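Local coordinates for protein K5 lyase (Enterobacteria phage k1-5, PDB 2X3H) that probably cleaves the glycosaminoglycan capsule of its bacterial host by an elimination mechanism, acting as a trimeric phage tail-spike lyase, at residues V321-G325 against S326-I330; M443-S447 against G448-S452; L505-A509 against D510-P514. One frame throughout, in Å; residues are numbered along the deposited sequence.

Contact 1 of 3, residues V321-G325 against S326-I330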
# COMPACT_ATOMS: atom_id res chain seq x y z
N VAL A 321 -13.24 -8.67 3.28
CA VAL A 321 -13.17 -7.90 4.54
C VAL A 321 -14.58 -7.52 4.99
O VAL A 321 -15.42 -7.14 4.18
CB VAL A 321 -12.32 -6.61 4.37
CG1 VAL A 321 -12.24 -5.83 5.69
CG2 VAL A 321 -10.92 -6.94 3.85
N THR A 322 -14.85 -7.66 6.29
CA THR A 322 -16.09 -7.15 6.85
C THR A 322 -15.75 -5.99 7.78
O THR A 322 -14.66 -5.95 8.36
CB THR A 322 -16.89 -8.23 7.62
OG1 THR A 322 -16.30 -8.44 8.91
CG2 THR A 322 -16.91 -9.55 6.82
N VAL A 323 -16.66 -5.03 7.88
CA VAL A 323 -16.43 -3.91 8.78
C VAL A 323 -17.75 -3.46 9.36
O VAL A 323 -18.75 -3.34 8.64
CB VAL A 323 -15.70 -2.74 8.07
CG1 VAL A 323 -16.50 -2.28 6.84
CG2 VAL A 323 -15.45 -1.57 9.03
N GLU A 324 -17.75 -3.21 10.67
CA GLU A 324 -18.96 -2.77 11.37
C GLU A 324 -18.87 -1.33 11.88
O GLU A 324 -19.89 -0.67 12.16
CB GLU A 324 -19.25 -3.70 12.54
CG GLU A 324 -20.63 -3.53 13.13
CD GLU A 324 -21.05 -4.73 13.98
OE1 GLU A 324 -20.20 -5.64 14.17
OE2 GLU A 324 -22.22 -4.75 14.43
N GLY A 325 -17.64 -0.83 12.00
CA GLY A 325 -17.38 0.47 12.61
C GLY A 325 -17.35 1.63 11.64
O GLY A 325 -18.04 1.62 10.61
N SER A 326 -16.51 2.62 11.95
CA SER A 326 -16.52 3.88 11.19
C SER A 326 -15.14 4.42 10.86
O SER A 326 -14.18 4.23 11.62
CB SER A 326 -17.27 4.94 11.97
OG SER A 326 -16.59 5.23 13.16
N ASP A 327 -15.05 5.12 9.74
CA ASP A 327 -13.84 5.83 9.34
C ASP A 327 -12.64 4.91 9.21
O ASP A 327 -11.51 5.33 9.45
CB ASP A 327 -13.54 6.96 10.33
CG ASP A 327 -14.64 7.98 10.38
OD1 ASP A 327 -14.93 8.59 9.33
OD2 ASP A 327 -15.20 8.20 11.48
N ASN A 328 -12.89 3.65 8.84
CA ASN A 328 -11.79 2.74 8.53
C ASN A 328 -11.41 2.78 7.06
O ASN A 328 -12.24 3.13 6.22
CB ASN A 328 -12.18 1.32 8.90
CG ASN A 328 -12.47 1.18 10.37
OD1 ASN A 328 -11.56 1.19 11.20
ND2 ASN A 328 -13.76 1.09 10.71
N VAL A 329 -10.17 2.40 6.77
CA VAL A 329 -9.67 2.37 5.40
C VAL A 329 -9.24 0.95 5.12
O VAL A 329 -8.47 0.37 5.88
CB VAL A 329 -8.44 3.29 5.24
CG1 VAL A 329 -7.76 3.08 3.87
CG2 VAL A 329 -8.84 4.75 5.46
N ILE A 330 -9.75 0.38 4.03
CA ILE A 330 -9.43 -1.00 3.67
C ILE A 330 -8.88 -0.93 2.24
O ILE A 330 -9.63 -0.79 1.29
CB ILE A 330 -10.69 -1.89 3.74
CG1 ILE A 330 -11.29 -1.87 5.15
CG2 ILE A 330 -10.40 -3.32 3.29
CD1 ILE A 330 -12.79 -2.03 5.17

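Contact 2 of 3, residues M443-S447 against G448-S452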
# COMPACT_ATOMS: atom_id res chain seq x y z
N MET A 443 -12.43 28.69 -8.91
CA MET A 443 -13.25 29.75 -9.45
C MET A 443 -14.42 30.01 -8.55
O MET A 443 -14.78 29.17 -7.73
CB MET A 443 -13.72 29.41 -10.87
CG MET A 443 -14.41 28.08 -10.98
SD MET A 443 -14.85 27.73 -12.69
CE MET A 443 -15.89 29.15 -13.07
N SER A 444 -15.01 31.19 -8.71
CA SER A 444 -16.25 31.48 -8.03
C SER A 444 -17.38 31.35 -9.04
O SER A 444 -17.17 31.51 -10.25
CB SER A 444 -16.22 32.90 -7.47
OG SER A 444 -14.99 33.15 -6.81
N LEU A 445 -18.56 31.02 -8.54
CA LEU A 445 -19.74 30.95 -9.39
C LEU A 445 -20.71 32.06 -9.04
O LEU A 445 -20.74 32.54 -7.90
CB LEU A 445 -20.43 29.60 -9.21
CG LEU A 445 -19.66 28.35 -9.64
CD1 LEU A 445 -20.32 27.12 -9.05
CD2 LEU A 445 -19.57 28.25 -11.16
N PRO A 446 -21.52 32.48 -10.02
CA PRO A 446 -22.50 33.52 -9.76
C PRO A 446 -23.58 33.00 -8.83
O PRO A 446 -24.04 31.85 -8.96
CB PRO A 446 -23.09 33.81 -11.15
CG PRO A 446 -22.89 32.53 -11.92
CD PRO A 446 -21.57 31.99 -11.41
N SER A 447 -23.99 33.84 -7.88
CA SER A 447 -25.02 33.47 -6.93
C SER A 447 -26.36 33.32 -7.65
O SER A 447 -26.61 33.97 -8.66
CB SER A 447 -25.11 34.55 -5.84
OG SER A 447 -25.88 34.12 -4.74
N GLY A 448 -27.19 32.42 -7.14
CA GLY A 448 -28.56 32.27 -7.62
C GLY A 448 -28.77 31.73 -9.02
O GLY A 448 -29.79 32.02 -9.66
N VAL A 449 -27.81 30.94 -9.50
CA VAL A 449 -27.95 30.30 -10.80
C VAL A 449 -28.09 28.77 -10.69
O VAL A 449 -29.11 28.19 -11.09
CB VAL A 449 -26.78 30.66 -11.76
CG1 VAL A 449 -26.96 29.97 -13.10
CG2 VAL A 449 -26.71 32.18 -11.93
N LEU A 450 -27.08 28.11 -10.15
CA LEU A 450 -27.11 26.66 -10.03
C LEU A 450 -27.93 26.23 -8.80
O LEU A 450 -27.91 26.91 -7.76
CB LEU A 450 -25.69 26.11 -9.93
CG LEU A 450 -24.96 25.78 -11.25
CD1 LEU A 450 -25.49 26.50 -12.48
CD2 LEU A 450 -23.42 25.87 -11.11
N THR A 451 -28.64 25.11 -8.93
CA THR A 451 -29.47 24.57 -7.85
C THR A 451 -29.25 23.06 -7.76
O THR A 451 -28.40 22.51 -8.47
CB THR A 451 -30.96 24.80 -8.11
OG1 THR A 451 -31.38 23.93 -9.17
CG2 THR A 451 -31.24 26.25 -8.50
N SER A 452 -30.02 22.40 -6.90
CA SER A 452 -29.92 20.94 -6.76
C SER A 452 -30.21 20.22 -8.07
O SER A 452 -29.81 19.06 -8.22
CB SER A 452 -30.89 20.43 -5.70
OG SER A 452 -32.22 20.68 -6.07
O HOH W 1 -25.12 29.65 -8.64

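Contact 3 of 3, residues L505-A509 against D510-P514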
# COMPACT_ATOMS: atom_id res chain seq x y z
N LEU A 505 -36.69 19.62 -36.72
CA LEU A 505 -36.31 20.76 -37.53
C LEU A 505 -34.85 20.56 -37.93
O LEU A 505 -33.99 20.28 -37.07
CB LEU A 505 -36.47 22.06 -36.74
CG LEU A 505 -37.93 22.44 -36.44
CD1 LEU A 505 -38.00 23.55 -35.40
CD2 LEU A 505 -38.66 22.85 -37.71
N GLN A 506 -34.58 20.69 -39.23
CA GLN A 506 -33.22 20.57 -39.76
C GLN A 506 -32.66 21.95 -40.07
O GLN A 506 -33.24 22.71 -40.87
CB GLN A 506 -33.22 19.70 -41.00
CG GLN A 506 -31.87 19.50 -41.66
CD GLN A 506 -31.92 18.37 -42.67
OE1 GLN A 506 -32.30 17.24 -42.33
NE2 GLN A 506 -31.53 18.66 -43.91
N LEU A 507 -31.53 22.27 -39.44
CA LEU A 507 -30.88 23.56 -39.66
C LEU A 507 -29.88 23.41 -40.80
O LEU A 507 -28.69 23.20 -40.58
CB LEU A 507 -30.17 24.03 -38.39
CG LEU A 507 -31.07 24.66 -37.31
CD1 LEU A 507 -32.33 23.88 -37.00
CD2 LEU A 507 -30.27 24.98 -36.02
N GLY A 508 -30.39 23.47 -42.03
CA GLY A 508 -29.51 23.39 -43.20
C GLY A 508 -28.77 24.70 -43.42
O GLY A 508 -29.11 25.73 -42.83
N ALA A 509 -27.78 24.66 -44.31
CA ALA A 509 -26.96 25.85 -44.54
C ALA A 509 -27.74 27.03 -45.11
O ALA A 509 -27.40 28.18 -44.85
CB ALA A 509 -25.75 25.52 -45.45
N ASP A 510 -28.79 26.74 -45.87
CA ASP A 510 -29.55 27.80 -46.54
C ASP A 510 -30.99 27.91 -46.07
O ASP A 510 -31.69 28.85 -46.43
CB ASP A 510 -29.52 27.64 -48.06
CG ASP A 510 -30.03 26.29 -48.52
OD1 ASP A 510 -30.36 25.45 -47.66
OD2 ASP A 510 -30.08 26.06 -49.75
N ALA A 511 -31.44 26.95 -45.27
CA ALA A 511 -32.84 26.95 -44.83
C ALA A 511 -33.03 26.06 -43.63
O ALA A 511 -32.37 25.01 -43.51
CB ALA A 511 -33.75 26.50 -45.98
N MET A 512 -33.94 26.46 -42.75
CA MET A 512 -34.44 25.57 -41.71
C MET A 512 -35.67 24.88 -42.26
O MET A 512 -36.61 25.55 -42.68
CB MET A 512 -34.80 26.34 -40.44
CG MET A 512 -35.39 25.43 -39.37
SD MET A 512 -35.57 26.20 -37.74
CE MET A 512 -37.06 27.12 -37.99
N THR A 513 -35.68 23.56 -42.23
CA THR A 513 -36.79 22.80 -42.78
C THR A 513 -37.36 21.77 -41.80
O THR A 513 -36.66 21.24 -40.93
CB THR A 513 -36.35 22.02 -44.05
OG1 THR A 513 -35.16 21.27 -43.76
CG2 THR A 513 -36.10 22.98 -45.23
N PRO A 514 -38.65 21.46 -41.95
CA PRO A 514 -39.25 20.37 -41.17
C PRO A 514 -38.89 19.03 -41.82
O PRO A 514 -38.55 19.00 -43.01
CB PRO A 514 -40.74 20.66 -41.30
CG PRO A 514 -40.86 21.30 -42.67
CD PRO A 514 -39.62 22.11 -42.85

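Contact 1 of 3, residues V321-G325 against S326-I330
V321 and I330 reach toward each other tip to tip inside one coil of the parallel beta-helix, with CG2 of V321 lying 3.7 Å from CG2 of I330. The other methyl of V321, CG1, sits 3.9 Å from I330 CD1, so the isoleucine meets both branches of the valine. In I330 the first torsion puts CG2 opposite the backbone N, facing V321, and CG1 beside that N (chi1 -59°); CD1 of I330, at the end of CG1, lies 4.1 Å from V323 CG1. The second methyl of V323 is used differently. Its CG2 passes N328 with the two side chains running in opposite directions, and it stands 3.6 Å from N328 ND2, a packing contact rather than a bond.

The amide of N328 is held by polar partners one coil back: OD1 accepts from the backbone N of N301, and ND2 donates to the carbonyl of G298. One coil on, N362 repeats this pattern, its OD1 taking the backbone N of N328 and its ND2 bonding G325 O. The repeat resembles the asparagine stacks of parallel beta-helices; here each amide bonds the main chain of the preceding coil, which fixes its rotation. It holds the bend at G325, next to the interior layer of aliphatic groups, while T322 and E324 point away from 326-330.

D327 forms a salt bridge with R394 of the second subunit, tying the corner to the trimer. The bend joins two faces of the helix: strand 321-323 runs parallel to strands 293-294 and 349-355, whereas strand 329-336 lies between strands 302-309 and 363-369.

Contact 2 of 3, residues M443-S447 against G448-S452
This is a local turn contact at the surface, in the loop that joins strand 436-439 to strand 456-459, well beyond the beta-helix. S447 and G448 occupy its two central positions with backbone angles close to those of a type II beta turn, and the positive phi of G448 (69°) suits glycine. Over the bend, CG of the P446 ring lies 3.8 Å from CG2 of V449, the two groups crossing at a slant. That methyl is also 3.7 Å from S447 O; V449 places it anti to its carbonyl carbon by setting CG1 opposite the backbone N (chi1 180°). One residue farther out on each arm, L445 and L450 cross at about a right angle and touch through single methyls, CD1 of L445 at 3.9 Å from CD2 of L450.

The arms share no direct hydrogen bond. A water joins them instead, donating to P446 O at a short 2.5 Å and accepting from L450 N at 2.9 Å. The leucines are part of a wider apolar patch: L445 packs on L459 and on F479 of the second subunit, while L450 reaches A467 of the third.

Two apolar contacts and a bridging water thus span the turn, so its shape probably also rests on the turn's backbone and on packing by neighbouring subunits.

Contact 3 of 3, residues L505-A509 against D510-P514
L507 and M512 lie side by side and point the same way, opposite one another in a beta hairpin at the edge of the chain's C-terminal antiparallel sheet. CD1 of L507 is 4.1 Å from the M512 sulfur, and CD1 of L505 approaches the same SD at 4.3 Å, so the thioether meets both leucines. M512 runs extended through chi1 (177°) and chi2, which carries SD out over the side that L505 and L507 share; the bend at chi3 turns only the terminal CE. Q506 and T513 occupy the other face, where OG1 of T513 stands 3.7 Å from Q506 CB while the extended glutamine chain leads away.

Beneath them the main chains pair closely. Q506 N donates almost straight (178°) to T513 O at 2.7 Å, and T513 N returns a bond to Q506 O at 2.9 Å. Beyond L507, the centre of an inverse gamma turn, G508 N is weakly bonded to A511 O, and A509 and D510 complete a turn with angles near type I.

The third subunit extends this scaffold: its strand pairs in parallel with A511 and M512, and its Y520 hydroxyl bonds G508 O. The hairpin is thereby built into the trimer interface as well as its own sheet. Besides T513 N, Q506 O takes a weak bond from G508 N that closes the gamma turn, and a CA-H contact in which M512 CA lies 3.2 Å from Q506 O.

All three are local bends, yet they differ with depth and place along the spike. Contact 1 is buried near the middle of the chain, contact 2 lies on the surface, and contact 3 is partly buried near the C-terminal end, about 59 Å from contact 1 between centres. None holds the same elements as another. Contact 1 joins strands of two beta-helix faces and relies on asparagine amides bonded to adjacent coils; contact 3 joins antiparallel neighbours by direct main-chain bonds; contact 2 lacks strands and bridges its arms through water. Links to other subunits shift likewise, from the charged pair of D327 with R394 of the second subunit, to side-chain packing, to a sheet continued across chains.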